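Local coordinates for cupin 2, conserved barrel domain protein (Shewanella frigidimarina, PDB 2PFW) that is of unknown function but folds as a small RmlC-like cupin barrel, related in sequence to the KdgF group of cupins, at residues Gly22-Met27 with Trp40-Ala45; Glu62-Val67 with Cys94-Ile99. One frame throughout, in Å; residues are numbered along the deposited sequence.

In the fold
The centres of the two contacts lie about 10 Å apart in the cupin barrel. They follow each other along the chain, contact 1 closing before contact 2 opens. Contact 1 pairs strands 23-31 and 34-41 within the six-stranded sheet. Contact 2 lies where strand 55-61 leads into 65-69 and strand 90-94 leads into 98-105, both crossings between the six-stranded and the four-stranded sheet. Strands 34-41 and 98-105 are neighbours, and the Phe41 N to Gly98 O approach of 2.9 Å, probably a hydrogen bond, joins the contacts directly. The rings of Phe41 and Phe65 meet edge-to-face between them. Contact 1 is thus pairing inside one sheet, and contact 2 a passage between two.

Contact 1. Residues Gly22-Met27 with Trp40-Ala45; sequences GLKRQM and WFDKGA
Strands 23-31 and 34-41 form an antiparallel beta hairpin in the six-stranded sheet of the cupin barrel. Leu23 and Phe41 are a non-hydrogen-bonded pair. Lys24 and Trp40 are the hydrogen-bonded pair next to it, with Trp40 N to Lys24 O at 2.8 Å and Lys24 N to Trp40 O at 3.1 Å. Asp42 N adds a third bond, to Gly22 O. A type II turn from Asp42 to Ala45 then carries the chain out of the sheet.

Trp40 is the residue most covered by the other segment. With chi1 at -69°, its CG lies anti to the carbonyl carbon, and the six-membered ring reaches along the neighbouring strand. The ring meets that strand by its edge. Gln26 CB touches this edge in the ring plane, 3.5 Å from Trp40 CZ3. The Gln26 amide is turned 72° from the indole plane, and its NE2 is hydrogen-bonded to the carbonyl oxygens of Thr14 and Gly11. Ile16 also packs on Trp40. A serine in place of Trp40 would probably open a gap beside Gln26 CB and strip Ile16 of an apolar neighbour.

On the face of Leu23 and Phe41 the packing is apolar. Leu23 CD2 sits over the Phe41 ring, 3.9 Å from its centroid, in a CH-pi contact. The same methyl touches Ala45 CB. Lys24 and Asp42 have opposite charges, but NZ and OD1 are too far apart for a salt bridge. A water lies between them, and Lys24 NZ donates to it at 3.0 Å.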
loop_
_atom_site.group_PDB
_atom_site.type_symbol
_atom_site.label_atom_id
_atom_site.label_comp_id
_atom_site.label_asym_id
_atom_site.label_seq_id
_atom_site.Cartn_x
_atom_site.Cartn_y
_atom_site.Cartn_z
ATOM N N GLY A 22 6.224 4.253 20.248
ATOM C CA GLY A 22 4.800 3.947 20.211
ATOM C C GLY A 22 4.388 3.333 18.881
ATOM O O GLY A 22 3.194 3.237 18.597
ATOM N N LEU A 23 5.378 2.934 18.096
ATOM C CA LEU A 23 5.207 2.415 16.750
ATOM C C LEU A 23 5.488 0.914 16.689
ATOM O O LEU A 23 6.414 0.421 17.329
ATOM C CB LEU A 23 6.126 3.137 15.766
ATOM C CG LEU A 23 5.823 4.585 15.405
ATOM C CD1 LEU A 23 6.263 4.880 13.975
ATOM C CD2 LEU A 23 4.349 4.910 15.575
ATOM N N LYS A 24 4.679 0.210 15.906
ATOM C CA LYS A 24 4.891 -1.203 15.605
ATOM C C LYS A 24 4.850 -1.416 14.094
ATOM O O LYS A 24 4.012 -0.818 13.421
ATOM C CB LYS A 24 3.847 -2.079 16.281
ATOM C CG LYS A 24 4.018 -2.262 17.780
ATOM C CD LYS A 24 2.990 -3.224 18.343
ATOM C CE LYS A 24 2.043 -2.582 19.346
ATOM N NZ LYS A 24 0.744 -2.196 18.718
ATOM N N ARG A 25 5.745 -2.237 13.553
ATOM C CA ARG A 25 5.878 -2.328 12.100
ATOM C C ARG A 25 5.791 -3.778 11.622
ATOM O O ARG A 25 6.394 -4.660 12.234
ATOM C CB ARG A 25 7.202 -1.715 11.634
ATOM C CG ARG A 25 7.389 -1.683 10.127
ATOM C CD ARG A 25 8.561 -0.801 9.715
ATOM N NE ARG A 25 9.821 -1.363 10.175
ATOM C CZ ARG A 25 10.903 -0.737 10.596
ATOM N NH1 ARG A 25 10.970 0.585 10.649
ATOM N NH2 ARG A 25 11.961 -1.445 10.980
ATOM N N GLN A 26 5.050 -4.001 10.541
ATOM C CA GLN A 26 4.988 -5.317 9.917
ATOM C C GLN A 26 5.274 -5.245 8.418
ATOM O O GLN A 26 4.654 -4.472 7.691
ATOM C CB GLN A 26 3.622 -5.969 10.122
ATOM C CG GLN A 26 3.572 -7.438 9.711
ATOM C CD GLN A 26 2.151 -7.965 9.765
ATOM O OE1 GLN A 26 1.267 -7.364 9.157
ATOM N NE2 GLN A 26 1.946 -9.059 10.484
HETATM N N MSE A 27 6.213 -6.065 7.962
HETATM C CA MSE A 27 6.491 -6.192 6.533
HETATM C C MSE A 27 5.332 -6.813 5.774
HETATM O O MSE A 27 4.924 -7.856 6.180
HETATM C CB MSE A 27 7.769 -7.028 6.323
HETATM C CG MSE A 27 8.236 -7.033 4.858
HETATM SE SE MSE A 27 8.689 -5.237 4.190
HETATM C CE MSE A 27 9.872 -4.865 5.595
ATOM N N TRP A 40 1.418 0.240 13.179
ATOM C CA TRP A 40 0.407 0.514 14.190
ATOM C C TRP A 40 0.843 1.695 15.060
ATOM O O TRP A 40 1.914 1.634 15.663
ATOM C CB TRP A 40 0.163 -0.681 15.103
ATOM C CG TRP A 40 -0.496 -1.861 14.469
ATOM C CD1 TRP A 40 -1.805 -2.234 14.561
ATOM C CD2 TRP A 40 0.142 -2.837 13.632
ATOM N NE1 TRP A 40 -2.018 -3.382 13.832
ATOM C CE2 TRP A 40 -0.841 -3.772 13.252
ATOM C CE3 TRP A 40 1.452 -3.000 13.173
ATOM C CZ2 TRP A 40 -0.554 -4.858 12.432
ATOM C CZ3 TRP A 40 1.733 -4.077 12.361
ATOM C CH2 TRP A 40 0.738 -4.992 11.997
ATOM N N PHE A 41 0.020 2.733 15.119
ATOM C CA PHE A 41 0.294 3.859 16.006
ATOM C C PHE A 41 -0.433 3.715 17.341
ATOM O O PHE A 41 -1.662 3.635 17.367
ATOM C CB PHE A 41 -0.121 5.169 15.337
ATOM C CG PHE A 41 0.771 5.624 14.196
ATOM C CD1 PHE A 41 0.937 4.833 13.072
ATOM C CD2 PHE A 41 1.430 6.842 14.259
ATOM C CE1 PHE A 41 1.747 5.252 12.033
ATOM C CE2 PHE A 41 2.243 7.265 13.223
ATOM C CZ PHE A 41 2.400 6.470 12.105
ATOM N N ASP A 42 0.287 3.690 18.454
ATOM C CA ASP A 42 -0.305 3.993 19.758
ATOM C C ASP A 42 -0.905 5.394 19.738
ATOM O O ASP A 42 -0.550 6.217 18.891
ATOM C CB ASP A 42 0.720 3.884 20.877
ATOM C CG ASP A 42 1.413 2.538 20.922
ATOM O OD1 ASP A 42 0.922 1.610 20.243
ATOM O OD2 ASP A 42 2.437 2.417 21.622
ATOM N N LYS A 43 -1.822 5.684 20.662
ATOM C CA LYS A 43 -2.391 7.031 20.715
ATOM C C LYS A 43 -1.269 8.059 20.871
ATOM O O LYS A 43 -0.386 7.906 21.711
ATOM C CB LYS A 43 -3.408 7.165 21.847
ATOM C CG LYS A 43 -4.526 6.133 21.802
ATOM C CD LYS A 43 -5.332 6.141 23.091
ATOM C CE LYS A 43 -6.821 5.963 22.822
ATOM N NZ LYS A 43 -7.474 5.117 23.864
ATOM N N GLY A 44 -1.310 9.093 20.044
ATOM C CA GLY A 44 -0.357 10.180 20.038
ATOM C C GLY A 44 1.022 9.786 19.560
ATOM O O GLY A 44 1.982 10.544 19.715
ATOM N N ALA A 45 1.189 8.597 18.974
ATOM C CA ALA A 45 2.535 8.246 18.498
ATOM C C ALA A 45 2.838 9.033 17.227
ATOM O O ALA A 45 1.941 9.568 16.579
ATOM C CB ALA A 45 2.688 6.752 18.290
HETATM O O HOH W 1 1.653 0.588 18.159
#

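Contact 2. Residues Glu62-Val67 with Cys94-Ile99; sequences EGEFHV and CPTGGI
This contact lies at a corner of the barrel, where the chain turns at Glu62 and passes from one sheet to the other. Glu62 and Ile99 are an antiparallel hydrogen-bonded pair. Glu62 N donates to Ile99 O at 3.2 Å. The return approach of Ile99 N to Glu62 O is modelled too short to be relied on. Next to them Gly63 and Gly98 bring the two backbones very close, with CA atoms 3.9 Å apart. The Glu62 side chain lies against Ile99, its CG 3.9 Å from Ile99 CD1.

Beyond the glycines Thr96 fastens the loop. Its OG1 accepts a nearly straight bond from Glu64 N at 3.1 Å, with an angle of 167° at the hydrogen. The same hydroxyl donates to Gly97 O at 2.8 Å, on a lone pair in the carbonyl plane. This direction fixes the rotation of the hydroxyl proton. A chi1 of 65° places OG1 between the backbone N and the carbonyl carbon of Thr96, where it can serve both partners.

In the cupin barrel, strands 65-69 and 90-94 are neighbours in the four-stranded sheet, and Phe65 and Cys94 meet near its end. Cys94 SG lies over one face of the Phe65 ring, 3.8 Å from the centroid, in a sulfur-aromatic contact. Cys94 CB covers the same face. The ring turns its edge to Ile99 N, which lies in its plane, 3.9 Å from Phe65 CE1. Val60 also packs against Phe65. At the surface, His66 and Pro95 cross at about a right angle, with Pro95 CG 3.7 Å from His66 ND1.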
loop_
_atom_site.group_PDB
_atom_site.type_symbol
_atom_site.label_atom_id
_atom_site.label_comp_id
_atom_site.label_asym_id
_atom_site.label_seq_id
_atom_site.Cartn_x
_atom_site.Cartn_y
_atom_site.Cartn_z
ATOM N N GLU A 62 -6.813 2.710 9.537
ATOM C CA GLU A 62 -7.785 3.299 10.461
ATOM C C GLU A 62 -7.128 4.268 11.439
ATOM O O GLU A 62 -5.942 4.165 11.735
ATOM C CB GLU A 62 -8.514 2.193 11.222
ATOM C CG GLU A 62 -7.653 1.512 12.263
ATOM C CD GLU A 62 -8.448 1.085 13.484
ATOM O OE1 GLU A 62 -9.355 1.836 13.902
ATOM O OE2 GLU A 62 -8.156 -0.001 14.021
ATOM N N GLY A 63 -7.927 5.199 11.948
ATOM C CA GLY A 63 -7.503 6.173 12.940
ATOM C C GLY A 63 -7.477 7.567 12.342
ATOM O O GLY A 63 -7.688 7.734 11.142
ATOM N N GLU A 64 -7.223 8.583 13.159
ATOM C CA GLU A 64 -7.180 9.955 12.661
ATOM C C GLU A 64 -5.718 10.407 12.596
ATOM O O GLU A 64 -5.006 10.351 13.596
ATOM C CB GLU A 64 -8.009 10.898 13.518
ATOM C CG GLU A 64 -9.495 10.611 13.605
ATOM C CD GLU A 64 -10.226 10.681 12.284
ATOM O OE1 GLU A 64 -10.190 11.740 11.622
ATOM O OE2 GLU A 64 -10.840 9.658 11.907
ATOM N N PHE A 65 -5.289 10.818 11.409
ATOM C CA PHE A 65 -3.885 11.169 11.201
ATOM C C PHE A 65 -3.768 12.655 10.856
ATOM O O PHE A 65 -4.358 13.106 9.877
ATOM C CB PHE A 65 -3.250 10.311 10.106
ATOM C CG PHE A 65 -2.860 8.937 10.635
ATOM C CD1 PHE A 65 -3.794 7.914 10.682
ATOM C CD2 PHE A 65 -1.575 8.692 11.080
ATOM C CE1 PHE A 65 -3.435 6.675 11.172
ATOM C CE2 PHE A 65 -1.209 7.454 11.569
ATOM C CZ PHE A 65 -2.147 6.439 11.612
ATOM N N HIS A 66 -3.019 13.375 11.681
ATOM C CA HIS A 66 -2.589 14.734 11.382
ATOM C C HIS A 66 -1.315 14.648 10.538
ATOM O O HIS A 66 -0.261 14.318 11.081
ATOM C CB HIS A 66 -2.323 15.546 12.646
ATOM C CG HIS A 66 -3.542 15.914 13.429
ATOM N ND1 HIS A 66 -4.344 14.968 14.026
ATOM C CD2 HIS A 66 -4.103 17.112 13.730
ATOM C CE1 HIS A 66 -5.344 15.561 14.654
ATOM N NE2 HIS A 66 -5.220 16.866 14.487
ATOM N N VAL A 67 -1.409 14.919 9.243
ATOM C CA VAL A 67 -0.228 14.712 8.402
ATOM C C VAL A 67 0.288 16.033 7.835
ATOM O O VAL A 67 -0.463 16.839 7.286
ATOM C CB VAL A 67 -0.500 13.724 7.255
ATOM C CG1 VAL A 67 0.745 13.582 6.390
ATOM C CG2 VAL A 67 -0.923 12.374 7.815
ATOM N N CYS A 94 -0.702 10.639 15.268
ATOM C CA CYS A 94 -1.980 9.956 15.434
ATOM C C CYS A 94 -2.499 10.016 16.865
ATOM O O CYS A 94 -2.157 9.182 17.698
ATOM C CB CYS A 94 -1.844 8.481 15.025
ATOM S SG CYS A 94 -3.435 7.658 14.790
ATOM N N PRO A 95 -3.331 11.004 17.173
ATOM C CA PRO A 95 -3.789 11.201 18.551
ATOM C C PRO A 95 -4.668 10.055 19.056
ATOM O O PRO A 95 -4.605 9.654 20.217
ATOM C CB PRO A 95 -4.633 12.472 18.469
ATOM C CG PRO A 95 -4.271 13.116 17.177
ATOM C CD PRO A 95 -3.893 11.996 16.247
ATOM N N THR A 96 -5.506 9.519 18.176
ATOM C CA THR A 96 -6.462 8.486 18.536
ATOM C C THR A 96 -5.848 7.093 18.521
ATOM O O THR A 96 -6.423 6.158 19.081
ATOM C CB THR A 96 -7.653 8.494 17.559
ATOM O OG1 THR A 96 -7.183 8.123 16.254
ATOM C CG2 THR A 96 -8.241 9.886 17.439
ATOM N N GLY A 97 -4.688 6.923 17.891
ATOM C CA GLY A 97 -4.227 5.557 17.598
ATOM C C GLY A 97 -4.777 5.152 16.237
ATOM O O GLY A 97 -5.757 5.736 15.758
ATOM N N GLY A 98 -4.164 4.188 15.555
ATOM C CA GLY A 98 -4.544 3.939 14.170
ATOM C C GLY A 98 -3.582 3.022 13.440
ATOM O O GLY A 98 -2.669 2.453 14.035
ATOM N N ILE A 99 -3.794 2.879 12.137
ATOM C CA ILE A 99 -2.976 2.004 11.297
ATOM C C ILE A 99 -2.733 2.624 9.924
ATOM O O ILE A 99 -3.649 3.141 9.286
ATOM C CB ILE A 99 -3.624 0.621 11.146
ATOM C CG1 ILE A 99 -3.771 -0.126 12.473
ATOM C CG2 ILE A 99 -2.866 -0.239 10.152
ATOM C CD1 ILE A 99 -4.816 -1.219 12.448
#